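Local coordinates for periplasmic solute binding protein (Candidatus liberibacter, PDB 4CL2) that probably binds manganese or zinc ions in the periplasm and delivers them to a membrane transporter for uptake, at residues A[54-59]-A[122-127]; A[5-10]-A[126-131]. One frame throughout, in Å; residues are numbered along the deposited sequence.

Contact 1: residues A[54-59]-A[122-127]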
loop_
_atom_site.group_PDB
_atom_site.type_symbol
_atom_site.label_atom_id
_atom_site.label_comp_id
_atom_site.label_asym_id
_atom_site.label_seq_id
_atom_site.Cartn_x
_atom_site.Cartn_y
_atom_site.Cartn_z
ATOM N N ALA A 54 -6.406 12.004 -19.036
ATOM C CA ALA A 54 -5.080 11.867 -18.456
ATOM C C ALA A 54 -3.973 12.206 -19.468
ATOM O O ALA A 54 -3.911 11.680 -20.579
ATOM C CB ALA A 54 -4.893 10.467 -17.934
ATOM N N ASP A 55 -3.054 13.053 -19.006
ATOM C CA ASP A 55 -1.787 13.279 -19.686
ATOM C C ASP A 55 -0.691 12.304 -19.236
ATOM O O ASP A 55 0.370 12.259 -19.843
ATOM C CB ASP A 55 -1.369 14.764 -19.430
ATOM C CG ASP A 55 -2.343 15.713 -20.017
ATOM O OD1 ASP A 55 -2.579 15.642 -21.247
ATOM O OD2 ASP A 55 -2.923 16.511 -19.290
ATOM N N LEU A 56 -0.924 11.591 -18.145
ATOM C CA LEU A 56 0.041 10.686 -17.480
ATOM C C LEU A 56 -0.818 9.764 -16.638
ATOM O O LEU A 56 -1.782 10.280 -15.969
ATOM C CB LEU A 56 1.006 11.493 -16.619
ATOM C CG LEU A 56 2.031 10.727 -15.820
ATOM C CD1 LEU A 56 2.946 9.958 -16.717
ATOM C CD2 LEU A 56 2.793 11.712 -14.945
ATOM N N ILE A 57 -0.525 8.462 -16.669
ATOM C CA ILE A 57 -1.239 7.484 -15.838
ATOM C C ILE A 57 -0.218 6.825 -14.916
ATOM O O ILE A 57 0.791 6.320 -15.379
ATOM C CB ILE A 57 -1.983 6.462 -16.675
ATOM C CG1 ILE A 57 -3.022 7.167 -17.540
ATOM C CG2 ILE A 57 -2.632 5.434 -15.769
ATOM C CD1 ILE A 57 -3.765 6.256 -18.497
ATOM N N LEU A 58 -0.475 6.905 -13.610
ATOM C CA LEU A 58 0.437 6.359 -12.612
ATOM C C LEU A 58 -0.171 5.085 -11.990
ATOM O O LEU A 58 -1.229 5.120 -11.357
ATOM C CB LEU A 58 0.685 7.378 -11.537
ATOM C CG LEU A 58 1.280 8.715 -11.942
ATOM C CD1 LEU A 58 1.354 9.616 -10.689
ATOM C CD2 LEU A 58 2.654 8.495 -12.598
ATOM N N CYS A 59 0.487 3.968 -12.246
ATOM C CA CYS A 59 0.034 2.635 -11.769
ATOM C C CYS A 59 1.022 2.135 -10.704
ATOM O O CYS A 59 2.207 2.447 -10.737
ATOM C CB CYS A 59 -0.006 1.612 -12.904
ATOM S SG CYS A 59 -1.437 1.920 -14.004
ATOM N N ARG A 122 7.879 11.918 -8.631
ATOM C CA ARG A 122 8.612 13.176 -8.895
ATOM C C ARG A 122 9.230 13.168 -10.305
ATOM O O ARG A 122 9.076 14.119 -11.097
ATOM C CB ARG A 122 9.692 13.428 -7.852
ATOM C CG ARG A 122 10.459 14.715 -8.109
ATOM C CD ARG A 122 11.867 14.666 -7.565
ATOM N NE ARG A 122 12.687 13.638 -8.264
ATOM C CZ ARG A 122 13.134 13.738 -9.504
ATOM N NH1 ARG A 122 12.921 14.805 -10.235
ATOM N NH2 ARG A 122 13.821 12.747 -10.046
ATOM N N LYS A 123 9.916 12.066 -10.635
ATOM C CA LYS A 123 10.560 11.940 -11.928
ATOM C C LYS A 123 9.566 12.009 -13.059
ATOM O O LYS A 123 9.798 12.701 -14.054
ATOM C CB LYS A 123 11.376 10.616 -11.934
ATOM C CG LYS A 123 12.164 10.458 -13.214
ATOM C CD LYS A 123 13.003 9.166 -13.227
ATOM C CE LYS A 123 13.284 8.487 -11.911
ATOM N NZ LYS A 123 13.955 7.165 -12.211
ATOM N N ALA A 124 8.440 11.298 -12.916
ATOM C CA ALA A 124 7.432 11.316 -13.973
ATOM C C ALA A 124 6.757 12.679 -14.147
ATOM O O ALA A 124 6.524 13.133 -15.269
ATOM C CB ALA A 124 6.412 10.209 -13.705
ATOM N N LEU A 125 6.436 13.341 -13.053
ATOM C CA LEU A 125 5.848 14.672 -13.106
ATOM C C LEU A 125 6.787 15.659 -13.768
ATOM O O LEU A 125 6.353 16.462 -14.570
ATOM C CB LEU A 125 5.518 15.163 -11.702
ATOM C CG LEU A 125 4.299 14.518 -11.030
ATOM C CD1 LEU A 125 4.233 14.935 -9.561
ATOM C CD2 LEU A 125 2.967 14.856 -11.724
ATOM N N THR A 126 8.072 15.508 -13.484
ATOM C CA THR A 126 9.098 16.420 -14.005
ATOM C C THR A 126 9.245 16.205 -15.521
ATOM O O THR A 126 9.363 17.172 -16.291
ATOM C CB THR A 126 10.410 16.282 -13.189
ATOM O OG1 THR A 126 10.161 16.569 -11.814
ATOM C CG2 THR A 126 11.529 17.132 -13.734
ATOM N N ALA A 127 9.186 14.960 -15.972
ATOM C CA ALA A 127 9.273 14.681 -17.403
ATOM C C ALA A 127 8.036 15.210 -18.140
ATOM O O ALA A 127 8.135 15.692 -19.274
ATOM C CB ALA A 127 9.423 13.214 -17.641
#

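Contact 2: residues A[5-10]-A[126-131]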
loop_
_atom_site.group_PDB
_atom_site.type_symbol
_atom_site.label_atom_id
_atom_site.label_comp_id
_atom_site.label_asym_id
_atom_site.label_seq_id
_atom_site.Cartn_x
_atom_site.Cartn_y
_atom_site.Cartn_z
ATOM N N LYS A 5 -2.250 20.264 -16.851
ATOM C CA LYS A 5 -2.098 18.839 -17.104
ATOM C C LYS A 5 -2.881 18.039 -16.064
ATOM O O LYS A 5 -3.162 18.503 -14.968
ATOM C CB LYS A 5 -0.619 18.496 -17.018
ATOM C CG LYS A 5 0.081 19.119 -18.226
ATOM C CD LYS A 5 1.547 18.912 -18.214
ATOM C CE LYS A 5 2.236 19.819 -19.236
ATOM N NZ LYS A 5 1.696 19.538 -20.600
ATOM N N VAL A 6 -3.265 16.819 -16.482
ATOM C CA VAL A 6 -4.111 15.937 -15.682
ATOM C C VAL A 6 -3.324 14.630 -15.499
ATOM O O VAL A 6 -2.791 14.071 -16.450
ATOM C CB VAL A 6 -5.465 15.650 -16.405
ATOM C CG1 VAL A 6 -6.330 14.666 -15.597
ATOM C CG2 VAL A 6 -6.259 16.903 -16.585
ATOM N N VAL A 7 -3.168 14.218 -14.271
ATOM C CA VAL A 7 -2.387 13.004 -13.912
ATOM C C VAL A 7 -3.367 12.081 -13.154
ATOM O O VAL A 7 -3.881 12.424 -12.068
ATOM C CB VAL A 7 -1.195 13.350 -13.018
ATOM C CG1 VAL A 7 -0.477 12.085 -12.621
ATOM C CG2 VAL A 7 -0.271 14.308 -13.741
ATOM N N LEU A 8 -3.636 10.938 -13.774
ATOM C CA LEU A 8 -4.553 9.902 -13.265
ATOM C C LEU A 8 -3.749 8.840 -12.501
ATOM O O LEU A 8 -2.878 8.175 -13.038
ATOM C CB LEU A 8 -5.378 9.294 -14.394
ATOM C CG LEU A 8 -6.253 8.130 -13.930
ATOM C CD1 LEU A 8 -7.365 8.583 -12.981
ATOM C CD2 LEU A 8 -6.838 7.466 -15.213
ATOM N N SER A 9 -4.057 8.684 -11.219
ATOM C CA SER A 9 -3.487 7.607 -10.370
ATOM C C SER A 9 -4.479 6.419 -10.326
ATOM O O SER A 9 -5.697 6.590 -10.379
ATOM C CB SER A 9 -3.212 8.130 -8.957
ATOM O OG SER A 9 -2.256 9.183 -8.921
ATOM N N SER A 10 -3.943 5.209 -10.283
ATOM C CA SER A 10 -4.778 4.016 -10.326
ATOM C C SER A 10 -5.655 3.892 -9.058
ATOM O O SER A 10 -6.762 3.381 -9.167
ATOM C CB SER A 10 -3.960 2.772 -10.583
ATOM O OG SER A 10 -3.058 2.523 -9.499
ATOM N N THR A 126 8.072 15.508 -13.484
ATOM C CA THR A 126 9.098 16.420 -14.005
ATOM C C THR A 126 9.245 16.205 -15.521
ATOM O O THR A 126 9.363 17.172 -16.291
ATOM C CB THR A 126 10.410 16.282 -13.189
ATOM O OG1 THR A 126 10.161 16.569 -11.814
ATOM C CG2 THR A 126 11.529 17.132 -13.734
ATOM N N ALA A 127 9.186 14.960 -15.972
ATOM C CA ALA A 127 9.273 14.681 -17.403
ATOM C C ALA A 127 8.036 15.210 -18.140
ATOM O O ALA A 127 8.135 15.692 -19.274
ATOM C CB ALA A 127 9.423 13.214 -17.641
ATOM N N LEU A 128 6.878 15.076 -17.502
ATOM C CA LEU A 128 5.643 15.581 -18.046
ATOM C C LEU A 128 5.623 17.113 -18.113
ATOM O O LEU A 128 5.104 17.688 -19.092
ATOM C CB LEU A 128 4.445 15.102 -17.213
ATOM C CG LEU A 128 3.036 15.604 -17.581
ATOM C CD1 LEU A 128 2.603 15.010 -18.937
ATOM C CD2 LEU A 128 2.060 15.307 -16.446
ATOM N N ASP A 129 6.159 17.770 -17.082
ATOM C CA ASP A 129 5.957 19.195 -16.860
ATOM C C ASP A 129 7.262 19.846 -16.429
ATOM O O ASP A 129 7.429 20.269 -15.284
ATOM C CB ASP A 129 4.887 19.365 -15.787
ATOM C CG ASP A 129 4.539 20.812 -15.528
ATOM O OD1 ASP A 129 4.629 21.643 -16.453
ATOM O OD2 ASP A 129 4.071 21.103 -14.390
ATOM N N PRO A 130 8.217 19.871 -17.340
ATOM C CA PRO A 130 9.584 20.244 -16.957
ATOM C C PRO A 130 9.756 21.671 -16.503
ATOM O O PRO A 130 10.710 21.958 -15.750
ATOM C CB PRO A 130 10.405 19.919 -18.203
ATOM C CG PRO A 130 9.437 19.799 -19.293
ATOM C CD PRO A 130 8.167 19.344 -18.709
ATOM N N SER A 131 8.819 22.548 -16.877
ATOM C CA SER A 131 8.926 23.916 -16.463
ATOM C C SER A 131 8.744 24.091 -14.949
ATOM O O SER A 131 9.107 25.146 -14.410
ATOM C CB SER A 131 7.980 24.834 -17.237
ATOM O OG SER A 131 6.683 24.586 -16.792
#

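Contact 1: residues A[54-59]-A[122-127]
L56 and L58 on strand 56-59 and A124 on helix 111-128 form part of a helix-on-sheet layer in the N-terminal α/β domain, where four parallel strands follow the Rossmann-like order 2-1-3-4. Strand and helix run almost exactly antiparallel, at 173°, and their axes come within 10.2 Å. The small A124 is the helix residue over which both leucines converge. L56 CD2 lies 4.1 Å from A124 CB, while L58 CD2 reaches the same methyl from one strand repeat further on, at 4.3 Å. L56 gets there because its CG is anti to the backbone N (chi1 178°), which carries the CD2 branch out from the sheet; that branch also lies 4.0 Å from A124 O, against the helix backbone. L125 leaves the helix to one flank, and its CD2 comes only loosely near L56 CD2, at 4.5 Å. The side-chain contacts are apolar and modest, burying 132 Å² in all. Within the helix, R122 O accepts two bonds from T126, one turn further on: the backbone N and OG1 approach from opposite faces of the carbonyl plane, with OG1 at 2.8 Å and 38° out of that plane. Among the neighbouring elements, I82 of strand 80-83 packs on L56, L58 and A124, V7 of strand 6-9 adjoins L56, L58 and L125, and helix 12-22 adds I14 and T18 against L58, and I21 and A22 against L125.

Contact 2: residues A[5-10]-A[126-131]
K5 and D129 are the backbone positions nearest each other, with CA atoms 8.1 Å apart, where the chain of K5 and V7 meets the C-terminal end of helix 111-128. L128 carries most of the contact from the helix side. Its CG is anti to the backbone N (chi1 176°), directing the isobutyl group at the strand, and CD2 meets V7 CG2 at 3.7 Å as the two side chains pass in opposite senses. Roughly at right angles to that contact, the aliphatic part of K5 lies against L128, its CD 3.7 Å from L128 CG and its CE 3.6 Å from L128 O. The lysine turns at its last torsion (chi4 -59°), and NZ remains 5.5 Å from D129 OD1, too far for a salt bridge, although the opposite charges may attract weakly. D129 is engaged elsewhere: its OD2 is hydrogen-bonded by both Y136 OH and N132 ND2, which tie the carboxylate to the start of helix 133-158. V7 lies inside the sheet, bonded through its backbone to T27 and T29 of the strand 27-30 region and touching L56 and L58 of strand 56-59, while L128 also packs on L56.

Overall arrangement
Contacts 1 and 2 are consecutive parts of one interface: helix 111-128 packs along one face of the neighbouring strands 56-59 and 6-9, and the contact centres are about 4 Å apart. Parallel pairing joins the strands, with probable hydrogen bonds from D55 N to V6 O and from L58 N to L8 O, each 2.8 Å. On the face of the sheet that meets the helix, L58 CD1 touches V7 CG1 at 3.6 Å, linking the two apolar patches side by side; contact 1 is the more deeply buried. The manganese site of H106, E172 and D247 is remote from both; these contacts join helix 111-128 to the sheet of the N-terminal domain.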